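Local structure of EF-P arginine 32 rhamnosyl-transferase (Pseudomonas putida KT2440, 5NV8) at residues V33-E44 / G162-L170; Q297-V305 / G336-D344. The protein belongs to the EarP family of bacterial rhamnosyltransferases, with two Rossmann-like domains joined in a GT-B type architecture. One frame throughout, in Å; residues are numbered along the deposited sequence.

Contact 1. Residues V33-E44 / G162-L170; sequences VTWRLARQLVAE and GLLREGSLL
Leu164 points into the side of helix 30-43 and meets that helix through CB and both methyls. Its CB lies 4.0 Å from Arg36 CD, on the aliphatic part of the arginine. At the fork the two methyls part: CD1 reaches Val33 CG1 at 3.7 Å, while CD2 touches Leu37 CD1 at 3.8 Å and Gln40 OE1 at 3.9 Å. A branched leucine suits this place because it covers two turns of helix at once.

Beyond it the contact becomes polar. Glu166 folds back at chi2 (79°), which brings OE2 to Arg36 NH1 at 2.9 Å in a salt bridge lying near the guanidinium plane, with the carboxylate turned almost perpendicular. A water bound to Arg36 O donates to OE2, and OE1 pairs with Arg291; Arg36 NE is held by Asp287. Gln40, long and extended, donates from NE2 to Arg165 O at 2.9 Å, approaching from above the carbonyl plane. Glu44 OE2 receives Gly167 N at 2.7 Å in a nearly straight bond (173°); with no CB to crowd Glu44 OE1, glycine lets the carboxylate reach the peptide N-H. Leu378 and Leu382 of helix 378-387 flank the leucines. With the side chain of Arg36 about 4 Å from the bound 2'-deoxy-thymidine-beta-L-rhamnose, the contact fits the interdomain cleft of a probable GT-B fold, where connecting chain and C-terminal helix pack on the N-terminal domain.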
loop_
_atom_site.group_PDB
_atom_site.type_symbol
_atom_site.label_atom_id
_atom_site.label_comp_id
_atom_site.label_asym_id
_atom_site.label_seq_id
_atom_site.Cartn_x
_atom_site.Cartn_y
_atom_site.Cartn_z
ATOM N N VAL A 33 -4.732 5.578 7.858
ATOM C CA VAL A 33 -5.956 5.944 7.151
ATOM C C VAL A 33 -6.496 7.280 7.651
ATOM O O VAL A 33 -6.965 8.105 6.860
ATOM C CB VAL A 33 -7.002 4.822 7.281
ATOM C CG1 VAL A 33 -8.326 5.256 6.675
ATOM C CG2 VAL A 33 -6.508 3.554 6.603
ATOM N N THR A 34 -6.435 7.522 8.962
ATOM C CA THR A 34 -7.018 8.746 9.504
ATOM C C THR A 34 -6.170 9.965 9.160
ATOM O O THR A 34 -6.710 11.032 8.841
ATOM C CB THR A 34 -7.199 8.622 11.018
ATOM O OG1 THR A 34 -5.960 8.242 11.629
ATOM C CG2 THR A 34 -8.260 7.581 11.339
ATOM N N TRP A 35 -4.845 9.831 9.215
ATOM C CA TRP A 35 -3.974 10.938 8.836
ATOM C C TRP A 35 -4.089 11.256 7.349
ATOM O O TRP A 35 -3.967 12.420 6.956
ATOM C CB TRP A 35 -2.527 10.615 9.224
ATOM C CG TRP A 35 -1.484 11.580 8.731
ATOM C CD1 TRP A 35 -0.352 11.271 8.035
ATOM C CD2 TRP A 35 -1.460 13.002 8.921
ATOM N NE1 TRP A 35 0.369 12.409 7.767
ATOM C CE2 TRP A 35 -0.289 13.487 8.299
ATOM C CE3 TRP A 35 -2.316 13.915 9.547
ATOM C CZ2 TRP A 35 0.047 14.840 8.287
ATOM C CZ3 TRP A 35 -1.980 15.258 9.534
ATOM C CH2 TRP A 35 -0.811 15.708 8.905
ATOM N N ARG A 36 -4.339 10.245 6.511
ATOM C CA ARG A 36 -4.532 10.498 5.085
ATOM C C ARG A 36 -5.864 11.192 4.826
ATOM O O ARG A 36 -5.931 12.166 4.065
ATOM C CB ARG A 36 -4.449 9.187 4.299
ATOM C CG ARG A 36 -4.707 9.354 2.814
ATOM C CD ARG A 36 -4.518 8.047 2.049
ATOM N NE ARG A 36 -3.241 7.396 2.342
ATOM C CZ ARG A 36 -2.055 7.855 1.952
ATOM N NH1 ARG A 36 -1.967 8.980 1.255
ATOM N NH2 ARG A 36 -0.954 7.188 2.266
ATOM N N LEU A 37 -6.937 10.704 5.454
ATOM C CA LEU A 37 -8.253 11.297 5.244
ATOM C C LEU A 37 -8.320 12.721 5.787
ATOM O O LEU A 37 -8.929 13.598 5.162
ATOM C CB LEU A 37 -9.326 10.423 5.893
ATOM C CG LEU A 37 -10.742 10.995 5.978
ATOM C CD1 LEU A 37 -11.301 11.252 4.589
ATOM C CD2 LEU A 37 -11.643 10.054 6.754
ATOM N N ALA A 38 -7.686 12.972 6.938
ATOM C CA ALA A 38 -7.799 14.281 7.581
ATOM C C ALA A 38 -7.178 15.386 6.732
ATOM O O ALA A 38 -7.731 16.489 6.648
ATOM C CB ALA A 38 -7.154 14.243 8.966
ATOM N N ARG A 39 -6.029 15.121 6.103
ATOM C CA ARG A 39 -5.432 16.126 5.227
ATOM C C ARG A 39 -6.305 16.377 4.005
ATOM O O ARG A 39 -6.413 17.514 3.533
ATOM C CB ARG A 39 -4.036 15.697 4.777
ATOM C CG ARG A 39 -3.130 15.191 5.867
ATOM C CD ARG A 39 -1.705 15.050 5.353
ATOM N NE ARG A 39 -1.619 14.308 4.097
ATOM C CZ ARG A 39 -1.465 12.989 4.018
ATOM N NH1 ARG A 39 -1.381 12.261 5.123
ATOM N NH2 ARG A 39 -1.392 12.396 2.834
ATOM N N GLN A 40 -6.931 15.323 3.479
ATOM C CA GLN A 40 -7.703 15.451 2.249
ATOM C C GLN A 40 -8.958 16.291 2.460
ATOM O O GLN A 40 -9.317 17.101 1.599
ATOM C CB GLN A 40 -8.059 14.064 1.716
ATOM C CG GLN A 40 -8.594 14.068 0.296
ATOM C CD GLN A 40 -8.764 12.673 -0.272
ATOM O OE1 GLN A 40 -8.853 11.692 0.468
ATOM N NE2 GLN A 40 -8.817 12.579 -1.593
ATOM N N LEU A 41 -9.642 16.116 3.596
ATOM C CA LEU A 41 -10.850 16.895 3.852
ATOM C C LEU A 41 -10.554 18.365 4.104
ATOM O O LEU A 41 -11.448 19.202 3.937
ATOM C CB LEU A 41 -11.627 16.325 5.037
ATOM C CG LEU A 41 -11.914 14.827 5.027
ATOM C CD1 LEU A 41 -12.110 14.332 6.451
ATOM C CD2 LEU A 41 -13.124 14.516 4.158
ATOM N N VAL A 42 -9.331 18.694 4.518
ATOM C CA VAL A 42 -8.923 20.092 4.590
ATOM C C VAL A 42 -8.533 20.604 3.210
ATOM O O VAL A 42 -9.018 21.646 2.756
ATOM C CB VAL A 42 -7.766 20.260 5.590
ATOM C CG1 VAL A 42 -7.196 21.667 5.495
ATOM C CG2 VAL A 42 -8.223 19.953 7.001
ATOM N N ALA A 43 -7.663 19.867 2.518
ATOM C CA ALA A 43 -7.044 20.393 1.306
ATOM C C ALA A 43 -8.033 20.466 0.151
ATOM O O ALA A 43 -8.071 21.465 -0.575
ATOM C CB ALA A 43 -5.838 19.536 0.925
ATOM N N GLU A 44 -8.840 19.423 -0.040
ATOM C CA GLU A 44 -9.732 19.355 -1.187
ATOM C C GLU A 44 -11.157 19.790 -0.872
ATOM O O GLU A 44 -11.937 20.016 -1.805
ATOM C CB GLU A 44 -9.744 17.932 -1.762
ATOM C CG GLU A 44 -8.370 17.438 -2.202
ATOM C CD GLU A 44 -8.433 16.122 -2.952
ATOM O OE1 GLU A 44 -9.488 15.825 -3.543
ATOM O OE2 GLU A 44 -7.427 15.386 -2.952
ATOM N N GLY A 162 -15.996 4.459 -1.225
ATOM C CA GLY A 162 -14.973 3.883 -2.080
ATOM C C GLY A 162 -13.609 3.780 -1.421
ATOM O O GLY A 162 -13.471 3.204 -0.344
ATOM N N LEU A 163 -12.594 4.345 -2.072
ATOM C CA LEU A 163 -11.228 4.303 -1.575
ATOM C C LEU A 163 -10.663 5.714 -1.505
ATOM O O LEU A 163 -11.066 6.601 -2.260
ATOM C CB LEU A 163 -10.334 3.423 -2.461
ATOM C CG LEU A 163 -10.968 2.137 -3.006
ATOM C CD1 LEU A 163 -10.170 1.577 -4.172
ATOM C CD2 LEU A 163 -11.108 1.096 -1.908
ATOM N N LEU A 164 -9.729 5.916 -0.578
ATOM C CA LEU A 164 -9.051 7.201 -0.459
ATOM C C LEU A 164 -8.140 7.414 -1.660
ATOM O O LEU A 164 -7.228 6.619 -1.909
ATOM C CB LEU A 164 -8.249 7.265 0.839
ATOM C CG LEU A 164 -9.063 7.148 2.125
ATOM C CD1 LEU A 164 -8.197 6.617 3.252
ATOM C CD2 LEU A 164 -9.680 8.491 2.493
ATOM N N ARG A 165 -8.392 8.488 -2.403
ATOM C CA ARG A 165 -7.586 8.827 -3.573
ATOM C C ARG A 165 -7.560 10.342 -3.690
ATOM O O ARG A 165 -8.599 10.964 -3.937
ATOM C CB ARG A 165 -8.148 8.183 -4.837
ATOM C CG ARG A 165 -7.210 8.206 -6.035
ATOM C CD ARG A 165 -7.969 8.016 -7.347
ATOM N NE ARG A 165 -9.211 8.788 -7.405
ATOM C CZ ARG A 165 -10.428 8.262 -7.308
ATOM N NH1 ARG A 165 -10.576 6.958 -7.122
ATOM N NH2 ARG A 165 -11.497 9.041 -7.376
ATOM N N GLU A 166 -6.381 10.927 -3.498
ATOM C CA GLU A 166 -6.211 12.365 -3.645
ATOM C C GLU A 166 -6.490 12.797 -5.081
ATOM O O GLU A 166 -6.204 12.074 -6.040
ATOM C CB GLU A 166 -4.793 12.779 -3.238
ATOM C CG GLU A 166 -4.410 12.444 -1.797
ATOM C CD GLU A 166 -4.035 10.987 -1.579
ATOM O OE1 GLU A 166 -4.216 10.160 -2.495
ATOM O OE2 GLU A 166 -3.565 10.665 -0.470
ATOM N N GLY A 167 -7.044 14.007 -5.220
ATOM C CA GLY A 167 -7.438 14.497 -6.532
ATOM C C GLY A 167 -6.314 14.522 -7.553
ATOM O O GLY A 167 -6.541 14.241 -8.733
ATOM N N SER A 168 -5.093 14.847 -7.123
ATOM C CA SER A 168 -3.964 14.984 -8.038
ATOM C C SER A 168 -2.968 13.834 -7.929
ATOM O O SER A 168 -1.839 13.952 -8.414
ATOM C CB SER A 168 -3.249 16.315 -7.803
ATOM O OG SER A 168 -2.560 16.310 -6.564
ATOM N N LEU A 169 -3.361 12.719 -7.312
ATOM C CA LEU A 169 -2.413 11.632 -7.084
ATOM C C LEU A 169 -1.978 10.989 -8.395
ATOM O O LEU A 169 -0.778 10.855 -8.663
ATOM C CB LEU A 169 -3.025 10.588 -6.151
ATOM C CG LEU A 169 -2.120 9.391 -5.858
ATOM C CD1 LEU A 169 -0.853 9.856 -5.167
ATOM C CD2 LEU A 169 -2.849 8.360 -5.012
ATOM N N LEU A 170 -2.944 10.573 -9.220
ATOM C CA LEU A 170 -2.611 9.936 -10.491
ATOM C C LEU A 170 -1.770 10.858 -11.368
ATOM O O LEU A 170 -0.827 10.407 -12.027
ATOM C CB LEU A 170 -3.887 9.519 -11.220
ATOM C CG LEU A 170 -4.724 8.394 -10.605
ATOM C CD1 LEU A 170 -5.590 7.742 -11.671
ATOM C CD2 LEU A 170 -3.849 7.358 -9.916
HETATM O O HOH W 1 -4.235 12.715 1.602
#

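Contact 2. Residues Q297-V305 / G336-D344; sequences QPMLWHIYV and GLWRAWNMD
Asn342 ND2 donates to two carbonyls, Trp301 O on the strand at 3.0 Å and Trp338 O in its own helix at 2.9 Å. Across the same amide, OD1 accepts Ile303 N at 3.1 Å and lies at the edge of the His302 ring, near CD2. Asparagine suits the spot because one flat group offers both a donor and an acceptor to neighbouring peptides of the strand end. Its CG stands anti to the carbonyl carbon (chi1 -67°), which carries the amide over to the strand, and bonds at both ends of the amide fix its rotation.

Farther back, Leu300 works as a wedge between two indoles. Its CD1 sits over the face of Trp338, 3.6 Å from the centroid of the five-membered ring, and its CD2 lies over the Trp341 five-membered ring at 3.8 Å, two CH-pi contacts made by one fork. The Trp338 face that takes CD1 also faces the backbone at Trp301 N, and Trp301 CB packs on Trp338 CZ3 at 3.4 Å. Wide, flat tryptophans can thus cover both side chain and main chain of a strand.

The His302 and Trp341 rings meet obliquely, their planes 53° apart, with His302 CB 3.5 Å from Trp341 NE1, a buried nitrogen with no partner in the model. Tyr206 N binds His302 ND1, and Phe289 stacks on the Trp301 ring. Helix 328-343, which follows the sheet, runs along the outer edge of strand 299-302 and nearly parallel to it (30°), and Asn342 supplies bonds that a further strand would otherwise make. This edge belongs to the second domain of what is probably a GT-B fold, and the strand's end leads into the ligand pocket at Tyr304.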
loop_
_atom_site.group_PDB
_atom_site.type_symbol
_atom_site.label_atom_id
_atom_site.label_comp_id
_atom_site.label_asym_id
_atom_site.label_seq_id
_atom_site.Cartn_x
_atom_site.Cartn_y
_atom_site.Cartn_z
ATOM N N GLN A 297 1.747 -0.510 -10.640
ATOM C CA GLN A 297 2.719 -1.550 -10.949
ATOM C C GLN A 297 2.262 -2.894 -10.400
ATOM O O GLN A 297 1.391 -2.955 -9.527
ATOM C CB GLN A 297 4.091 -1.188 -10.365
ATOM C CG GLN A 297 4.557 0.214 -10.703
ATOM C CD GLN A 297 5.068 0.328 -12.125
ATOM O OE1 GLN A 297 4.286 0.429 -13.071
ATOM N NE2 GLN A 297 6.389 0.319 -12.284
ATOM N N PRO A 298 2.812 -4.003 -10.906
ATOM C CA PRO A 298 2.499 -5.313 -10.322
ATOM C C PRO A 298 2.782 -5.322 -8.826
ATOM O O PRO A 298 3.766 -4.746 -8.360
ATOM C CB PRO A 298 3.427 -6.267 -11.080
ATOM C CG PRO A 298 3.623 -5.616 -12.395
ATOM C CD PRO A 298 3.631 -4.130 -12.126
ATOM N N MET A 299 1.906 -5.977 -8.068
ATOM C CA MET A 299 1.931 -5.847 -6.619
ATOM C C MET A 299 1.622 -7.181 -5.952
ATOM O O MET A 299 1.260 -8.166 -6.600
ATOM C CB MET A 299 0.931 -4.790 -6.136
ATOM C CG MET A 299 -0.408 -4.848 -6.848
ATOM S SD MET A 299 -1.446 -3.433 -6.463
ATOM C CE MET A 299 -1.617 -3.646 -4.698
ATOM N N LEU A 300 1.762 -7.189 -4.628
ATOM C CA LEU A 300 1.455 -8.346 -3.800
ATOM C C LEU A 300 0.918 -7.854 -2.463
ATOM O O LEU A 300 1.366 -6.824 -1.952
ATOM C CB LEU A 300 2.693 -9.223 -3.591
ATOM C CG LEU A 300 2.489 -10.551 -2.862
ATOM C CD1 LEU A 300 1.326 -11.327 -3.464
ATOM C CD2 LEU A 300 3.772 -11.377 -2.904
ATOM N N TRP A 301 -0.035 -8.596 -1.904
ATOM C CA TRP A 301 -0.740 -8.207 -0.690
ATOM C C TRP A 301 -0.520 -9.248 0.397
ATOM O O TRP A 301 -0.511 -10.452 0.126
ATOM C CB TRP A 301 -2.237 -8.044 -0.964
ATOM C CG TRP A 301 -3.037 -7.462 0.166
ATOM C CD1 TRP A 301 -2.587 -6.642 1.163
ATOM C CD2 TRP A 301 -4.438 -7.647 0.402
ATOM N NE1 TRP A 301 -3.621 -6.313 2.008
ATOM C CE2 TRP A 301 -4.767 -6.916 1.562
ATOM C CE3 TRP A 301 -5.445 -8.364 -0.254
ATOM C CZ2 TRP A 301 -6.059 -6.881 2.079
ATOM C CZ3 TRP A 301 -6.728 -8.327 0.261
ATOM C CH2 TRP A 301 -7.024 -7.591 1.417
ATOM N N HIS A 302 -0.342 -8.775 1.627
ATOM C CA HIS A 302 -0.182 -9.637 2.797
ATOM C C HIS A 302 -1.194 -9.183 3.845
ATOM O O HIS A 302 -0.993 -8.160 4.506
ATOM C CB HIS A 302 1.245 -9.578 3.332
ATOM C CG HIS A 302 1.550 -10.625 4.355
ATOM N ND1 HIS A 302 2.479 -10.440 5.357
ATOM C CD2 HIS A 302 1.048 -11.869 4.534
ATOM C CE1 HIS A 302 2.539 -11.526 6.106
ATOM N NE2 HIS A 302 1.681 -12.409 5.627
ATOM N N ILE A 303 -2.278 -9.939 3.998
ATOM C CA ILE A 303 -3.380 -9.546 4.870
ATOM C C ILE A 303 -3.152 -10.141 6.257
ATOM O O ILE A 303 -3.212 -11.361 6.437
ATOM C CB ILE A 303 -4.737 -9.971 4.292
ATOM C CG1 ILE A 303 -5.840 -9.822 5.340
ATOM C CG2 ILE A 303 -4.684 -11.394 3.737
ATOM C CD1 ILE A 303 -6.115 -8.385 5.735
ATOM N N TYR A 304 -2.870 -9.263 7.228
ATOM C CA TYR A 304 -2.808 -9.529 8.668
ATOM C C TYR A 304 -2.582 -10.986 9.057
ATOM O O TYR A 304 -3.413 -11.581 9.751
ATOM C CB TYR A 304 -4.095 -9.029 9.332
ATOM N N VAL A 305 -1.464 -11.565 8.630
ATOM C CA VAL A 305 -1.147 -12.944 8.981
ATOM C C VAL A 305 -0.359 -12.990 10.285
ATOM O O VAL A 305 0.856 -13.186 10.281
ATOM C CB VAL A 305 -0.371 -13.643 7.855
ATOM N N GLY A 336 -1.842 -18.235 -7.868
ATOM C CA GLY A 336 -0.789 -18.953 -7.175
ATOM C C GLY A 336 0.201 -18.039 -6.482
ATOM O O GLY A 336 0.799 -18.421 -5.474
ATOM N N LEU A 337 0.382 -16.825 -7.005
ATOM C CA LEU A 337 1.309 -15.880 -6.393
ATOM C C LEU A 337 0.753 -15.328 -5.088
ATOM O O LEU A 337 1.446 -15.302 -4.066
ATOM C CB LEU A 337 1.617 -14.733 -7.361
ATOM C CG LEU A 337 2.743 -13.781 -6.936
ATOM C CD1 LEU A 337 3.972 -14.527 -6.411
ATOM C CD2 LEU A 337 3.113 -12.818 -8.062
ATOM N N TRP A 338 -0.497 -14.873 -5.108
ATOM C CA TRP A 338 -1.063 -14.180 -3.957
ATOM C C TRP A 338 -1.483 -15.150 -2.859
ATOM O O TRP A 338 -1.330 -14.847 -1.670
ATOM C CB TRP A 338 -2.243 -13.319 -4.409
ATOM C CG TRP A 338 -1.825 -12.058 -5.096
ATOM C CD1 TRP A 338 -0.892 -11.931 -6.084
ATOM C CD2 TRP A 338 -2.333 -10.743 -4.852
ATOM N NE1 TRP A 338 -0.784 -10.613 -6.465
ATOM C CE2 TRP A 338 -1.662 -9.865 -5.725
ATOM C CE3 TRP A 338 -3.292 -10.224 -3.977
ATOM C CZ2 TRP A 338 -1.917 -8.496 -5.750
ATOM C CZ3 TRP A 338 -3.543 -8.867 -4.003
ATOM C CH2 TRP A 338 -2.858 -8.017 -4.882
ATOM N N ARG A 339 -2.018 -16.316 -3.231
ATOM C CA ARG A 339 -2.383 -17.308 -2.225
ATOM C C ARG A 339 -1.149 -17.838 -1.505
ATOM O O ARG A 339 -1.187 -18.079 -0.293
ATOM C CB ARG A 339 -3.155 -18.457 -2.872
ATOM C CG ARG A 339 -4.565 -18.097 -3.304
ATOM C CD ARG A 339 -5.165 -19.190 -4.174
ATOM N NE ARG A 339 -6.578 -18.953 -4.452
ATOM C CZ ARG A 339 -7.297 -19.659 -5.318
ATOM N NH1 ARG A 339 -6.734 -20.653 -5.994
ATOM N NH2 ARG A 339 -8.578 -19.373 -5.507
ATOM N N ALA A 340 -0.044 -18.015 -2.235
ATOM C CA ALA A 340 1.172 -18.557 -1.636
ATOM C C ALA A 340 1.727 -17.632 -0.558
ATOM O O ALA A 340 2.171 -18.096 0.499
ATOM C CB ALA A 340 2.216 -18.805 -2.722
ATOM N N TRP A 341 1.709 -16.322 -0.808
ATOM C CA TRP A 341 2.191 -15.339 0.155
ATOM C C TRP A 341 1.318 -15.258 1.400
ATOM O O TRP A 341 1.746 -14.670 2.399
ATOM C CB TRP A 341 2.276 -13.966 -0.523
ATOM C CG TRP A 341 3.092 -12.931 0.204
ATOM C CD1 TRP A 341 2.677 -11.685 0.585
ATOM C CD2 TRP A 341 4.461 -13.039 0.620
ATOM N NE1 TRP A 341 3.698 -11.016 1.214
ATOM C CE2 TRP A 341 4.804 -11.824 1.250
ATOM C CE3 TRP A 341 5.428 -14.045 0.525
ATOM C CZ2 TRP A 341 6.072 -11.589 1.784
ATOM C CZ3 TRP A 341 6.687 -13.811 1.054
ATOM C CH2 TRP A 341 6.997 -12.593 1.676
ATOM N N ASN A 342 0.117 -15.838 1.370
ATOM C CA ASN A 342 -0.806 -15.772 2.493
ATOM C C ASN A 342 -1.210 -17.133 3.046
ATOM O O ASN A 342 -1.779 -17.183 4.142
ATOM C CB ASN A 342 -2.079 -15.004 2.097
ATOM C CG ASN A 342 -1.818 -13.529 1.837
ATOM O OD1 ASN A 342 -1.608 -12.746 2.765
ATOM N ND2 ASN A 342 -1.834 -13.143 0.566
ATOM N N MET A 343 -0.939 -18.231 2.330
ATOM C CA MET A 343 -1.347 -19.562 2.773
ATOM C C MET A 343 -0.190 -20.556 2.771
ATOM O O MET A 343 -0.426 -21.769 2.813
ATOM C CB MET A 343 -2.504 -20.087 1.915
ATOM C CG MET A 343 -3.562 -19.037 1.591
ATOM S SD MET A 343 -4.757 -19.543 0.339
ATOM C CE MET A 343 -5.089 -21.230 0.838
ATOM N N ASP A 344 1.053 -20.067 2.709
ATOM C CA ASP A 344 2.255 -20.884 2.902
ATOM C C ASP A 344 2.458 -21.896 1.773
ATOM O O ASP A 344 2.795 -23.055 2.018
ATOM C CB ASP A 344 2.229 -21.590 4.264
ATOM C CG ASP A 344 3.613 -21.959 4.758
ATOM O OD1 ASP A 344 4.600 -21.609 4.083
ATOM O OD2 ASP A 344 3.716 -22.600 5.825
#

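After strand 17-20 the chain forms helix 30-43, and contact 1 closes a long loop of 117 intervening residues when the chain returns at 162-170. The chain then runs into helix 169-177 and on through the second sheet to its edge strand, 299-302. Contact 2 closes a shorter loop of 30 residues, which includes helix 315-322. The two loops follow in series, neither enclosing nor crossing the other. Contact 1 probably ties the first domain to the chain leading into the second, whereas contact 2 is internal to the second domain. Their centres lie 26 Å apart, yet the side chain of Ile303 lies about 5 Å from the bound 2'-deoxy-thymidine-beta-L-rhamnose, which Arg36 of contact 1 also approaches.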